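Local coordinates for farnesyl pyrophosphate synthase (Pseudomonas aeruginosa, PDB 3ZOU), which catalyses a prenyl-transfer step that makes farnesyl pyrophosphate, probably by joining geranyl pyrophosphate to isopentenyl pyrophosphate, at residues 25-28 and 29-32; 131-135 and 136-140; 262-265 and 266-269. All blocks are in the same frame, centred on the assembly; numbering follows the deposited sequence. Where two conformers were deposited one is given.

Interaction 1: residues 25-28 and 29-32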
loop_
_atom_site.group_PDB
_atom_site.type_symbol
_atom_site.label_atom_id
_atom_site.label_comp_id
_atom_site.label_asym_id
_atom_site.label_seq_id
_atom_site.Cartn_x
_atom_site.Cartn_y
_atom_site.Cartn_z
ATOM N N PRO A 25 -11.852 14.567 1.846
ATOM C CA PRO A 25 -12.308 15.033 3.179
ATOM C C PRO A 25 -12.220 16.535 3.385
ATOM O O PRO A 25 -12.791 17.052 4.367
ATOM C CB PRO A 25 -11.394 14.310 4.161
ATOM C CG PRO A 25 -10.268 13.761 3.385
ATOM C CD PRO A 25 -10.616 13.747 1.928
ATOM N N ARG A 26 -11.507 17.216 2.521
ATOM C CA ARG A 26 -11.436 18.679 2.549
ATOM C C ARG A 26 -11.094 19.227 1.196
ATOM O O ARG A 26 -10.516 18.558 0.338
ATOM C CB ARG A 26 -10.452 19.157 3.605
ATOM C CG ARG A 26 -9.055 18.640 3.436
ATOM C CD ARG A 26 -8.276 18.864 4.753
ATOM N NE ARG A 26 -8.153 20.300 4.942
ATOM C CZ ARG A 26 -8.023 20.950 6.104
ATOM N NH1 ARG A 26 -7.965 20.305 7.245
ATOM N NH2 ARG A 26 -7.967 22.283 6.079
ATOM N N GLU A 27 -11.365 20.509 1.009
ATOM C CA GLU A 27 -11.241 21.120 -0.279
ATOM C C GLU A 27 -9.830 21.078 -0.914
ATOM O O GLU A 27 -9.735 20.915 -2.122
ATOM C CB GLU A 27 -11.689 22.566 -0.185
ATOM C CG GLU A 27 -11.913 23.247 -1.510
ATOM C CD GLU A 27 -12.557 24.620 -1.327
ATOM O OE1 GLU A 27 -12.633 25.078 -0.158
ATOM O OE2 GLU A 27 -12.987 25.218 -2.346
ATOM N N GLU A 28 -8.771 21.164 -0.118
ATOM C CA GLU A 28 -7.415 21.138 -0.659
ATOM C C GLU A 28 -7.035 19.829 -1.356
ATOM O O GLU A 28 -6.070 19.769 -2.144
ATOM C CB GLU A 28 -6.367 21.443 0.399
ATOM C CG GLU A 28 -6.604 22.799 1.125
ATOM C CD GLU A 28 -7.453 22.713 2.371
ATOM O OE1 GLU A 28 -8.412 21.924 2.496
ATOM O OE2 GLU A 28 -7.158 23.511 3.298
ATOM N N LEU A 29 -7.830 18.823 -1.050
ATOM C CA LEU A 29 -7.581 17.448 -1.572
ATOM C C LEU A 29 -8.481 17.091 -2.714
ATOM O O LEU A 29 -8.437 15.979 -3.231
ATOM C CB LEU A 29 -7.713 16.447 -0.417
ATOM C CG LEU A 29 -6.743 16.592 0.771
ATOM C CD1 LEU A 29 -7.138 15.629 1.871
ATOM C CD2 LEU A 29 -5.285 16.414 0.358
ATOM N N GLN A 30 -9.310 18.044 -3.205
ATOM C CA GLN A 30 -10.247 17.730 -4.242
ATOM C C GLN A 30 -9.612 17.200 -5.498
ATOM O O GLN A 30 -10.084 16.239 -6.080
ATOM C CB GLN A 30 -11.076 18.976 -4.578
ATOM C CG GLN A 30 -12.216 19.063 -3.595
ATOM C CD GLN A 30 -13.093 20.267 -3.795
ATOM O OE1 GLN A 30 -12.700 21.241 -4.427
ATOM N NE2 GLN A 30 -14.275 20.217 -3.202
ATOM N N ARG A 31 -8.525 17.816 -5.933
ATOM C CA ARG A 31 -7.955 17.397 -7.240
ATOM C C ARG A 31 -7.342 16.000 -7.128
ATOM O O ARG A 31 -7.492 15.186 -8.051
ATOM C CB ARG A 31 -6.895 18.398 -7.702
ATOM C CG ARG A 31 -6.405 18.181 -9.124
ATOM C CD ARG A 31 -5.505 19.331 -9.583
ATOM N NE ARG A 31 -5.029 19.249 -10.953
ATOM C CZ ARG A 31 -3.922 18.657 -11.316
ATOM N NH1 ARG A 31 -3.217 17.929 -10.437
ATOM N NH2 ARG A 31 -3.559 18.680 -12.585
ATOM N N LEU A 32 -6.686 15.713 -6.007
ATOM C CA LEU A 32 -6.142 14.369 -5.806
ATOM C C LEU A 32 -7.198 13.296 -5.856
ATOM O O LEU A 32 -7.033 12.290 -6.539
ATOM C CB LEU A 32 -5.407 14.353 -4.438
ATOM C CG LEU A 32 -4.889 12.956 -4.032
ATOM C CD1 LEU A 32 -3.799 12.490 -4.968
ATOM C CD2 LEU A 32 -4.406 12.990 -2.586
HETATM O O HOH W 1 -5.571 17.897 -4.196
HETATM O O HOH W 2 -7.616 20.520 -5.067
#
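Leu29 turns its CG away from its own carbonyl carbon (chi1 -61°), and this torsion carries CD1 to Pro25 and Arg26. Arg26 has its CG between the backbone N and the carbonyl carbon (chi1 58°), which lays the start of its chain against the same leucine. Leu29 CD1 lies 3.9 Å from both Pro25 CG and Arg26 CG. Further out the arginine chain bends back and brings its guanidinium to Glu28. The two form a bidentate, side-on salt bridge within segment 25-28, with one nitrogen for each oxygen. Arg26 NE meets Glu28 OE1 at 2.9 Å, almost straight and in the guanidinium plane, though above the carboxylate plane. Arg26 NH2 meets Glu28 OE2 at 3.1 Å on the syn side, tilted from both planes and less straight than the NE bond. On the exposed flank, Gln30 OE1 rests 3.6 Å from Glu27 CG. Two backbone bonds close the turn: Leu29 N to Arg26 O at 3.0 Å, and Gln30 N to Glu27 O at 3.1 Å. A water bridges Glu28 O and Leu32 N. Leu29 is buried, and Gly156 of the second subunit packs on it. Ala152 and His180 of that subunit touch Pro25 and Arg26. Bonds from residue i+3 back to residue i are the mark of a 3-10 turn, here leading into helix 30-40 at the subunit interface.

Interaction 2: residues 131-135 and 136-140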
loop_
_atom_site.group_PDB
_atom_site.type_symbol
_atom_site.label_atom_id
_atom_site.label_comp_id
_atom_site.label_asym_id
_atom_site.label_seq_id
_atom_site.Cartn_x
_atom_site.Cartn_y
_atom_site.Cartn_z
ATOM N N ASN A 131 -15.751 -4.076 5.932
ATOM C CA ASN A 131 -15.349 -5.464 5.750
ATOM C C ASN A 131 -15.663 -6.272 7.014
ATOM O O ASN A 131 -14.769 -6.650 7.762
ATOM C CB ASN A 131 -13.817 -5.532 5.461
ATOM C CG ASN A 131 -13.392 -6.917 4.963
ATOM O OD1 ASN A 131 -14.199 -7.664 4.361
ATOM N ND2 ASN A 131 -12.112 -7.283 5.217
ATOM N N PRO A 132 -16.974 -6.543 7.220
ATOM C CA PRO A 132 -17.389 -7.050 8.534
ATOM C C PRO A 132 -17.255 -8.542 8.685
ATOM O O PRO A 132 -18.260 -9.257 8.966
ATOM C CB PRO A 132 -18.855 -6.622 8.609
ATOM C CG PRO A 132 -19.311 -6.622 7.235
ATOM C CD PRO A 132 -18.102 -6.218 6.373
ATOM N N GLN A 133 -16.040 -9.055 8.519
ATOM C CA GLN A 133 -15.737 -10.451 8.729
ATOM C C GLN A 133 -15.300 -10.640 10.124
ATOM O O GLN A 133 -15.051 -9.639 10.810
ATOM C CB GLN A 133 -14.635 -10.985 7.781
ATOM C CG GLN A 133 -14.701 -10.425 6.376
ATOM C CD GLN A 133 -16.005 -10.521 5.672
ATOM O OE1 GLN A 133 -16.722 -11.523 5.811
ATOM N NE2 GLN A 133 -16.322 -9.508 4.847
ATOM N N GLU A 134 -15.139 -11.908 10.537
ATOM C CA GLU A 134 -14.446 -12.173 11.771
ATOM C C GLU A 134 -13.014 -11.589 11.648
ATOM O O GLU A 134 -12.426 -11.579 10.596
ATOM C CB GLU A 134 -14.339 -13.643 12.001
ATOM C CG GLU A 134 -15.705 -14.241 12.332
ATOM C CD GLU A 134 -16.020 -14.161 13.819
ATOM O OE1 GLU A 134 -15.170 -13.666 14.595
ATOM O OE2 GLU A 134 -17.131 -14.596 14.211
ATOM N N HIS A 135 -12.490 -11.117 12.762
ATOM C CA HIS A 135 -11.211 -10.394 12.741
ATOM C C HIS A 135 -10.106 -11.194 12.171
ATOM O O HIS A 135 -9.261 -10.651 11.460
ATOM C CB HIS A 135 -10.853 -9.835 14.118
ATOM C CG HIS A 135 -11.763 -8.742 14.557
ATOM N ND1 HIS A 135 -11.827 -8.285 15.862
ATOM C CD2 HIS A 135 -12.704 -8.050 13.878
ATOM C CE1 HIS A 135 -12.762 -7.358 15.942
ATOM N NE2 HIS A 135 -13.311 -7.205 14.760
ATOM N N ALA A 136 -9.991 -12.476 12.508
ATOM C CA ALA A 136 -8.940 -13.255 11.972
ATOM C C ALA A 136 -9.037 -13.390 10.444
ATOM O O ALA A 136 -8.036 -13.538 9.762
ATOM C CB ALA A 136 -8.982 -14.638 12.608
ATOM N N VAL A 137 -10.268 -13.422 9.946
ATOM C CA VAL A 137 -10.531 -13.446 8.508
ATOM C C VAL A 137 -10.095 -12.128 7.856
ATOM O O VAL A 137 -9.431 -12.159 6.812
ATOM C CB VAL A 137 -11.984 -13.802 8.146
ATOM C CG1 VAL A 137 -12.220 -13.677 6.670
ATOM C CG2 VAL A 137 -12.301 -15.205 8.638
ATOM N N CYS A 138 -10.435 -10.998 8.464
ATOM C CA CYS A 138 -9.958 -9.710 7.904
ATOM C C CYS A 138 -8.426 -9.726 7.820
ATOM O O CYS A 138 -7.870 -9.296 6.811
ATOM C CB CYS A 138 -10.386 -8.560 8.768
ATOM S SG CYS A 138 -12.179 -8.343 8.968
ATOM N N LEU A 139 -7.775 -10.240 8.828
ATOM C CA LEU A 139 -6.299 -10.200 8.851
ATOM C C LEU A 139 -5.714 -11.106 7.751
ATOM O O LEU A 139 -4.723 -10.774 7.093
ATOM C CB LEU A 139 -5.768 -10.556 10.214
ATOM C CG LEU A 139 -5.920 -9.467 11.239
ATOM C CD1 LEU A 139 -5.642 -9.979 12.646
ATOM C CD2 LEU A 139 -4.943 -8.332 10.978
ATOM N N GLU A 140 -6.349 -12.259 7.550
ATOM C CA GLU A 140 -5.932 -13.175 6.489
ATOM C C GLU A 140 -6.120 -12.549 5.103
ATOM O O GLU A 140 -5.247 -12.684 4.217
ATOM C CB GLU A 140 -6.645 -14.563 6.626
ATOM C CG GLU A 140 -6.178 -15.535 5.592
ATOM C CD GLU A 140 -4.733 -16.004 5.705
ATOM O OE1 GLU A 140 -3.985 -15.722 6.707
ATOM O OE2 GLU A 140 -4.249 -16.671 4.746
HETATM O O HOH W 3 -11.817 -14.014 14.461
#
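Packing around a sulfur joins Asn131 and Gln133 to the first turn of the helix. Cys138 SG meets both residues. Its torsion turns the sulfur away from its own carbonyl carbon (chi1 -61°), back toward the incoming loop. Cys138 SG lies 3.3 Å from Asn131 O and 3.8 Å from Gln133 CB. The side-chain nitrogen of Asn131, ND2, also approaches this sulfur. Val137 adds an apolar branch to the same patch, with Val137 CG1 3.8 Å from Gln133 CB.

Side-chain hydrogen bonds hold the two amides of the loop together. Gln133 NE2 gives a bond of 2.9 Å to Asn131 OD1, which lies in the glutamine amide plane. The donor itself sits above the carbonyl plane of the asparagine. Gln133 NE2 also bonds to Arg65 O, and Asn131 ND2 bonds to Leu125 O.

The second subunit packs on the same turn. His135 and Cys138 touch Leu139 of the second subunit, and Ala136 and Leu139 touch His135 of that subunit.

Backbone bonds shape the turn and start the helix. Gln133 N bonds to Asn131 O at 2.8 Å, across an inverse gamma turn centred on Pro132. Glu134 holds the N-cap position. Cys138 N reaches Glu134 O at 3.0 Å, and Leu139 N reaches His135 O at 3.1 Å. A water accepts from Ala136 N at 3.1 Å and makes a weak bond to Glu134 OE1. An inverse gamma turn thus leads into the N-terminus of helix 135-149 at the dimer interface.

Interaction 3: residues 262-265 and 266-269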
loop_
_atom_site.group_PDB
_atom_site.type_symbol
_atom_site.label_atom_id
_atom_site.label_comp_id
_atom_site.label_asym_id
_atom_site.label_seq_id
_atom_site.Cartn_x
_atom_site.Cartn_y
_atom_site.Cartn_z
ATOM N N TYR A 262 -3.552 -25.408 -25.885
ATOM C CA TYR A 262 -3.182 -25.154 -24.530
ATOM C C TYR A 262 -4.229 -24.293 -23.795
ATOM O O TYR A 262 -4.485 -24.554 -22.664
ATOM C CB TYR A 262 -1.832 -24.448 -24.529
ATOM C CG TYR A 262 -1.198 -24.211 -23.156
ATOM C CD1 TYR A 262 -1.190 -25.192 -22.147
ATOM C CD2 TYR A 262 -0.588 -22.986 -22.895
ATOM C CE1 TYR A 262 -0.570 -24.974 -20.922
ATOM C CE2 TYR A 262 0.034 -22.770 -21.667
ATOM C CZ TYR A 262 0.016 -23.748 -20.697
ATOM O OH TYR A 262 0.594 -23.525 -19.454
ATOM N N ALA A 263 -4.820 -23.359 -24.480
ATOM C CA ALA A 263 -5.909 -22.542 -23.883
ATOM C C ALA A 263 -7.035 -23.433 -23.449
ATOM O O ALA A 263 -7.522 -23.324 -22.335
ATOM C CB ALA A 263 -6.386 -21.481 -24.832
ATOM N N LEU A 264 -7.390 -24.406 -24.298
ATOM C CA LEU A 264 -8.415 -25.360 -23.855
ATOM C C LEU A 264 -8.045 -26.210 -22.672
ATOM O O LEU A 264 -8.837 -26.487 -21.783
ATOM C CB LEU A 264 -8.873 -26.295 -25.014
ATOM C CG LEU A 264 -9.425 -25.584 -26.237
ATOM C CD1 LEU A 264 -9.942 -26.640 -27.204
ATOM C CD2 LEU A 264 -10.526 -24.599 -25.942
ATOM N N GLU A 265 -6.783 -26.649 -22.644
ATOM C CA GLU A 265 -6.281 -27.438 -21.534
ATOM C C GLU A 265 -6.349 -26.656 -20.218
ATOM O O GLU A 265 -6.687 -27.224 -19.195
ATOM C CB GLU A 265 -4.837 -27.883 -21.795
ATOM C CG GLU A 265 -4.740 -28.831 -22.983
ATOM C CD GLU A 265 -3.344 -29.155 -23.426
ATOM O OE1 GLU A 265 -2.368 -28.443 -23.081
ATOM O OE2 GLU A 265 -3.266 -30.135 -24.189
ATOM N N LEU A 266 -6.038 -25.365 -20.272
ATOM C CA LEU A 266 -6.084 -24.478 -19.081
ATOM C C LEU A 266 -7.542 -24.299 -18.609
ATOM O O LEU A 266 -7.847 -24.433 -17.418
ATOM C CB LEU A 266 -5.416 -23.124 -19.365
ATOM C CG LEU A 266 -3.871 -23.225 -19.561
ATOM C CD1 LEU A 266 -3.426 -21.972 -20.218
ATOM C CD2 LEU A 266 -3.186 -23.499 -18.208
ATOM N N ARG A 267 -8.439 -24.045 -19.568
ATOM C CA ARG A 267 -9.866 -24.020 -19.214
ATOM C C ARG A 267 -10.243 -25.347 -18.506
ATOM O O ARG A 267 -10.926 -25.400 -17.487
ATOM C CB ARG A 267 -10.718 -23.923 -20.440
ATOM C CG ARG A 267 -12.215 -24.083 -20.170
ATOM C CD ARG A 267 -12.960 -24.455 -21.435
ATOM N NE ARG A 267 -12.510 -25.750 -21.914
ATOM C CZ ARG A 267 -12.808 -26.225 -23.125
ATOM N NH1 ARG A 267 -13.455 -25.435 -23.968
ATOM N NH2 ARG A 267 -12.328 -27.429 -23.493
ATOM N N ASP A 268 -9.827 -26.462 -19.084
ATOM C CA ASP A 268 -10.154 -27.728 -18.473
ATOM C C ASP A 268 -9.604 -27.933 -17.086
ATOM O O ASP A 268 -10.227 -28.489 -16.252
ATOM C CB ASP A 268 -9.724 -28.892 -19.376
ATOM C CG ASP A 268 -10.434 -28.933 -20.667
ATOM O OD1 ASP A 268 -11.521 -28.284 -20.818
ATOM O OD2 ASP A 268 -9.925 -29.679 -21.562
ATOM N N LEU A 269 -8.375 -27.459 -16.835
ATOM C CA LEU A 269 -7.831 -27.537 -15.512
ATOM C C LEU A 269 -8.622 -26.699 -14.537
ATOM O O LEU A 269 -8.849 -27.125 -13.443
ATOM C CB LEU A 269 -6.356 -27.066 -15.536
ATOM C CG LEU A 269 -5.365 -27.980 -16.202
ATOM C CD1 LEU A 269 -3.997 -27.304 -16.385
ATOM C CD2 LEU A 269 -5.254 -29.287 -15.452
#
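Leu266 CD1 sits over one face of the Tyr262 ring, a CH-pi contact 3.9 Å from the centroid and 13° off the ring normal. The other methyl, Leu266 CD2, lies toward the phenol end, 4.0 Å from Tyr262 OH. The first torsion of Tyr262 (chi1 -174°) carries the ring to Leu266, and the second (chi2 43°) turns a face to the methyl. Elsewhere on the helix, Leu264 CD2 lies over a face of the Arg267 guanidinium, 3.6 Å from Arg267 NH1. The two side chains run alongside, pointing the same way. Arg267 also holds Asp268 in a side-on salt bridge. Both NE and NH2 of Arg267 reach the single oxygen Asp268 OD1, at 2.9 Å each and from the same face of the carboxylate.

Four i to i+4 backbone bonds set the spacing of these side chains. The one from Arg267 N to Ala263 O is nearly straight, at 3.0 Å. Further out, Tyr262 OH is hydrogen-bonded to Glu175, which ties down the far end of the ring. The Tyr262 and Leu266 side of the helix faces helix 202-227, and Tyr262 also meets helix 250-254, while Ala263 and Arg267 face helix 282-293.

In the fold
The three contacts follow one another along the chain and do not touch. Interactions 1 and 2 both lie at the dimer interface, at the starts of helices 30-40 and 135-149, with centres 30 Å apart. Interaction 3 lies within helix 256-273 and meets no other chain of the assembly. Its centre is 47 Å from that of interaction 1, on the opposite side of the chain's centre, and 34 Å from that of interaction 2. None of their residues lines the geranyl diphosphate pocket, where Asp84 and Asp90 bind magnesium. Interaction 3 does not reach a ligand either. The Tyr262 side chain is about 11 Å from a bound magnesium ion, and that of Arg267 about 13 Å from the benzoxazolone fragment.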